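Local coordinates for protein PHB depolymerase (Penicillium funiculosum, PDB 2D81) that probably hydrolyses the ester bonds of the biopolyester polyhydroxybutyrate, as an alpha/beta-hydrolase-fold depolymerase, and is caught here as an engineered variant holding a hydroxybutyrate trimer, at residues S12-A26 / F36-C50. Sequence-based numbering, arbitrary orientation.
Sequences SVSVSGLASGGYMAA and FNVGFGVFAGGPYDC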
# COMPACT_ATOMS: atom_id res chain seq x y z
N SER A 12 0.77 15.04 6.45
CA SER A 12 0.16 14.88 5.13
C SER A 12 0.50 13.52 4.52
O SER A 12 0.43 13.35 3.30
CB SER A 12 0.65 15.98 4.19
OG SER A 12 2.03 15.84 3.92
N VAL A 13 0.87 12.57 5.37
CA VAL A 13 1.35 11.27 4.91
C VAL A 13 0.24 10.22 4.84
O VAL A 13 -0.62 10.15 5.73
CB VAL A 13 2.49 10.75 5.83
CG1 VAL A 13 2.99 9.40 5.33
CG2 VAL A 13 3.64 11.76 5.85
N SER A 14 0.26 9.42 3.79
CA SER A 14 -0.70 8.34 3.61
C SER A 14 -0.06 7.20 2.82
O SER A 14 1.08 7.31 2.37
CB SER A 14 -1.93 8.85 2.85
OG SER A 14 -1.58 9.35 1.57
N VAL A 15 -0.79 6.10 2.66
CA VAL A 15 -0.27 4.91 1.99
C VAL A 15 -1.40 4.11 1.33
O VAL A 15 -2.53 4.10 1.81
CB VAL A 15 0.48 4.00 3.00
CG1 VAL A 15 -0.46 3.59 4.14
CG2 VAL A 15 1.02 2.76 2.29
N SER A 16 -1.08 3.45 0.21
CA SER A 16 -2.00 2.51 -0.42
C SER A 16 -1.22 1.39 -1.09
O SER A 16 0.00 1.47 -1.22
CB SER A 16 -2.90 3.22 -1.45
OG SER A 16 -2.18 3.60 -2.61
N GLY A 17 -1.92 0.35 -1.53
CA GLY A 17 -1.24 -0.74 -2.22
C GLY A 17 -2.20 -1.78 -2.77
O GLY A 17 -3.38 -1.78 -2.45
N LEU A 18 -1.67 -2.67 -3.61
CA LEU A 18 -2.46 -3.72 -4.23
C LEU A 18 -2.14 -5.09 -3.64
O LEU A 18 -0.97 -5.46 -3.51
CB LEU A 18 -2.18 -3.76 -5.74
CG LEU A 18 -2.84 -4.91 -6.51
CD1 LEU A 18 -4.35 -4.68 -6.62
CD2 LEU A 18 -2.22 -5.00 -7.89
N ALA A 19 -3.18 -5.83 -3.29
CA ALA A 19 -3.05 -7.24 -2.90
C ALA A 19 -2.18 -7.39 -1.66
O ALA A 19 -2.55 -6.92 -0.58
CB ALA A 19 -2.49 -8.05 -4.06
N SER A 20 -1.03 -8.05 -1.79
CA SER A 20 -0.13 -8.15 -0.64
C SER A 20 0.29 -6.74 -0.23
O SER A 20 0.53 -6.46 0.95
CB SER A 20 1.11 -9.00 -0.96
OG SER A 20 1.93 -8.42 -1.96
N GLY A 21 0.37 -5.84 -1.22
CA GLY A 21 0.66 -4.45 -0.93
C GLY A 21 -0.52 -3.74 -0.29
O GLY A 21 -0.35 -2.77 0.46
N GLY A 22 -1.73 -4.23 -0.57
CA GLY A 22 -2.91 -3.70 0.08
C GLY A 22 -3.00 -4.18 1.52
O GLY A 22 -3.32 -3.40 2.42
N TYR A 23 -2.72 -5.46 1.74
CA TYR A 23 -2.60 -5.98 3.09
C TYR A 23 -1.59 -5.15 3.87
O TYR A 23 -1.87 -4.70 4.98
CB TYR A 23 -2.17 -7.45 3.06
CG TYR A 23 -3.33 -8.43 3.04
CD1 TYR A 23 -4.08 -8.67 4.19
CD2 TYR A 23 -3.66 -9.13 1.89
CE1 TYR A 23 -5.14 -9.58 4.19
CE2 TYR A 23 -4.73 -10.05 1.87
CZ TYR A 23 -5.46 -10.26 3.03
OH TYR A 23 -6.50 -11.16 3.04
N MET A 24 -0.41 -4.94 3.29
CA MET A 24 0.65 -4.16 3.95
C MET A 24 0.22 -2.71 4.19
O MET A 24 0.52 -2.15 5.24
CB MET A 24 1.93 -4.20 3.11
CG MET A 24 3.12 -3.42 3.68
SD MET A 24 3.59 -3.88 5.37
CE MET A 24 4.50 -5.40 5.08
N ALA A 25 -0.48 -2.11 3.24
CA ALA A 25 -0.95 -0.74 3.42
C ALA A 25 -1.83 -0.64 4.66
O ALA A 25 -1.70 0.28 5.46
CB ALA A 25 -1.73 -0.27 2.18
N ALA A 26 -2.74 -1.60 4.82
CA ALA A 26 -3.59 -1.63 6.00
C ALA A 26 -2.78 -1.91 7.26
O ALA A 26 -3.06 -1.35 8.32
CB ALA A 26 -4.68 -2.69 5.84
N PHE A 36 0.93 7.52 9.30
CA PHE A 36 0.06 7.68 8.15
C PHE A 36 -1.23 8.36 8.57
O PHE A 36 -2.30 7.75 8.62
CB PHE A 36 -0.18 6.32 7.50
CG PHE A 36 1.09 5.64 7.06
CD1 PHE A 36 1.79 4.81 7.93
CD2 PHE A 36 1.65 5.93 5.82
CE1 PHE A 36 3.02 4.27 7.57
CE2 PHE A 36 2.89 5.40 5.45
CZ PHE A 36 3.58 4.57 6.33
N ASN A 37 -1.11 9.65 8.88
CA ASN A 37 -2.13 10.35 9.65
C ASN A 37 -3.28 10.93 8.84
O ASN A 37 -4.29 11.36 9.41
CB ASN A 37 -1.48 11.44 10.50
CG ASN A 37 -0.34 12.12 9.79
OD1 ASN A 37 -0.48 12.58 8.66
ND2 ASN A 37 0.81 12.20 10.46
N VAL A 38 -3.15 10.96 7.52
CA VAL A 38 -4.27 11.38 6.69
C VAL A 38 -5.19 10.18 6.44
O VAL A 38 -6.42 10.30 6.50
CB VAL A 38 -3.80 11.94 5.33
CG1 VAL A 38 -5.00 12.46 4.54
CG2 VAL A 38 -2.80 13.06 5.55
N GLY A 39 -4.60 9.03 6.16
CA GLY A 39 -5.39 7.83 5.94
C GLY A 39 -4.67 6.85 5.05
O GLY A 39 -3.46 6.97 4.83
N PHE A 40 -5.40 5.87 4.53
CA PHE A 40 -4.81 4.87 3.64
C PHE A 40 -5.81 4.25 2.68
O PHE A 40 -7.02 4.41 2.84
CB PHE A 40 -4.13 3.76 4.46
CG PHE A 40 -5.03 3.10 5.47
CD1 PHE A 40 -5.26 3.68 6.71
CD2 PHE A 40 -5.63 1.88 5.18
CE1 PHE A 40 -6.08 3.06 7.65
CE2 PHE A 40 -6.45 1.25 6.11
CZ PHE A 40 -6.68 1.84 7.35
N GLY A 41 -5.28 3.57 1.66
CA GLY A 41 -6.12 2.92 0.67
C GLY A 41 -5.70 1.48 0.44
O GLY A 41 -4.51 1.15 0.48
N VAL A 42 -6.67 0.61 0.20
CA VAL A 42 -6.40 -0.80 -0.01
C VAL A 42 -7.10 -1.29 -1.28
O VAL A 42 -8.32 -1.23 -1.38
CB VAL A 42 -6.88 -1.65 1.19
CG1 VAL A 42 -6.58 -3.13 0.93
CG2 VAL A 42 -6.20 -1.18 2.46
N PHE A 43 -6.31 -1.75 -2.25
CA PHE A 43 -6.85 -2.37 -3.46
C PHE A 43 -6.72 -3.89 -3.36
O PHE A 43 -5.61 -4.43 -3.40
CB PHE A 43 -6.09 -1.91 -4.71
CG PHE A 43 -6.17 -0.43 -4.98
CD1 PHE A 43 -5.27 0.45 -4.39
CD2 PHE A 43 -7.13 0.08 -5.86
CE1 PHE A 43 -5.31 1.82 -4.67
CE2 PHE A 43 -7.18 1.45 -6.15
CZ PHE A 43 -6.27 2.31 -5.55
N ALA A 44 -7.85 -4.58 -3.23
CA ALA A 44 -7.88 -6.04 -3.27
C ALA A 44 -6.92 -6.64 -2.25
O ALA A 44 -6.13 -7.53 -2.57
CB ALA A 44 -7.53 -6.52 -4.68
N GLY A 45 -6.99 -6.13 -1.02
CA GLY A 45 -6.27 -6.73 0.09
C GLY A 45 -7.25 -7.34 1.08
O GLY A 45 -8.30 -7.83 0.68
N GLY A 46 -6.91 -7.31 2.36
CA GLY A 46 -7.77 -7.95 3.35
C GLY A 46 -7.55 -7.46 4.77
O GLY A 46 -6.75 -6.56 5.01
N PRO A 47 -8.25 -8.07 5.75
CA PRO A 47 -8.17 -7.72 7.17
C PRO A 47 -6.77 -7.58 7.75
O PRO A 47 -5.87 -8.38 7.48
CB PRO A 47 -8.96 -8.84 7.84
CG PRO A 47 -10.00 -9.17 6.81
CD PRO A 47 -9.17 -9.20 5.54
N TYR A 48 -6.59 -6.54 8.57
CA TYR A 48 -5.42 -6.42 9.42
C TYR A 48 -5.28 -7.67 10.30
O TYR A 48 -6.21 -8.04 11.01
CB TYR A 48 -5.55 -5.19 10.31
CG TYR A 48 -4.45 -5.08 11.33
CD1 TYR A 48 -3.19 -4.59 10.97
CD2 TYR A 48 -4.64 -5.53 12.63
CE1 TYR A 48 -2.15 -4.55 11.89
CE2 TYR A 48 -3.61 -5.50 13.56
CZ TYR A 48 -2.37 -5.01 13.19
OH TYR A 48 -1.34 -5.01 14.09
N ASP A 49 -4.11 -8.31 10.23
CA ASP A 49 -3.78 -9.48 11.05
C ASP A 49 -4.55 -10.72 10.59
O ASP A 49 -4.69 -11.69 11.34
CB ASP A 49 -4.08 -9.20 12.54
CG ASP A 49 -3.24 -10.05 13.49
OD1 ASP A 49 -3.81 -10.70 14.40
OD2 ASP A 49 -2.00 -10.06 13.35
N CYS A 50 -5.04 -10.69 9.35
CA CYS A 50 -5.88 -11.77 8.84
C CYS A 50 -5.24 -13.14 9.01
O CYS A 50 -5.89 -14.10 9.43
CB CYS A 50 -6.21 -11.55 7.36
SG CYS A 50 -7.60 -12.58 6.79
O HOH W 1 -3.99 -6.14 6.47
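The beta-alpha-beta unit around the nucleophile elbow of this alpha/beta hydrolase pairs strand 13-18 with parallel strand 39-43 and lays helix 20-26 against the latter. Near the elbow the pairing is firm: Phe43 N donates to Gly17 O (2.9 Å), and Ala19 N to Phe43 O (2.8 Å). Ala19, engineered, has a strained backbone (phi 61°, psi -115°) and lies beside the bound trimer, consistent with the place of the nucleophilic serine. Small residues let the helix close in: a side chain on Gly45 would strike Gly22 and Tyr23, while Ala26 CB fits against Val42 CG2 at 4.0 Å. Farther back, Val15 CG1, set between its backbone N and carbonyl carbon (chi1 58°), reaches both Phe36 CD2 (3.6 Å) and Phe40 CB, so that a branched side chain bridges the two aromatic residues, Phe36 in the loop before strand 39-43 and Phe40 within it. Beyond the strand, the Tyr23 ring lies under the Gly45-Gly46 peptide, with Gly46 N 3.3 Å above its centre and Pro47 O at its edge; glycine suits position 46, since a CB would run into Tyr23 OH. That hydroxyl bonds to Cys59 O, beside the Cys50-Cys59 disulfide. With a leucine in place of Tyr23, Cys59 O would probably lose its hydroxyl mate and the Gly46 peptide its flat support. Backbone bonds thus fix the elbow, while apolar packing seats the helix on the strand and Tyr23 holds the following loop.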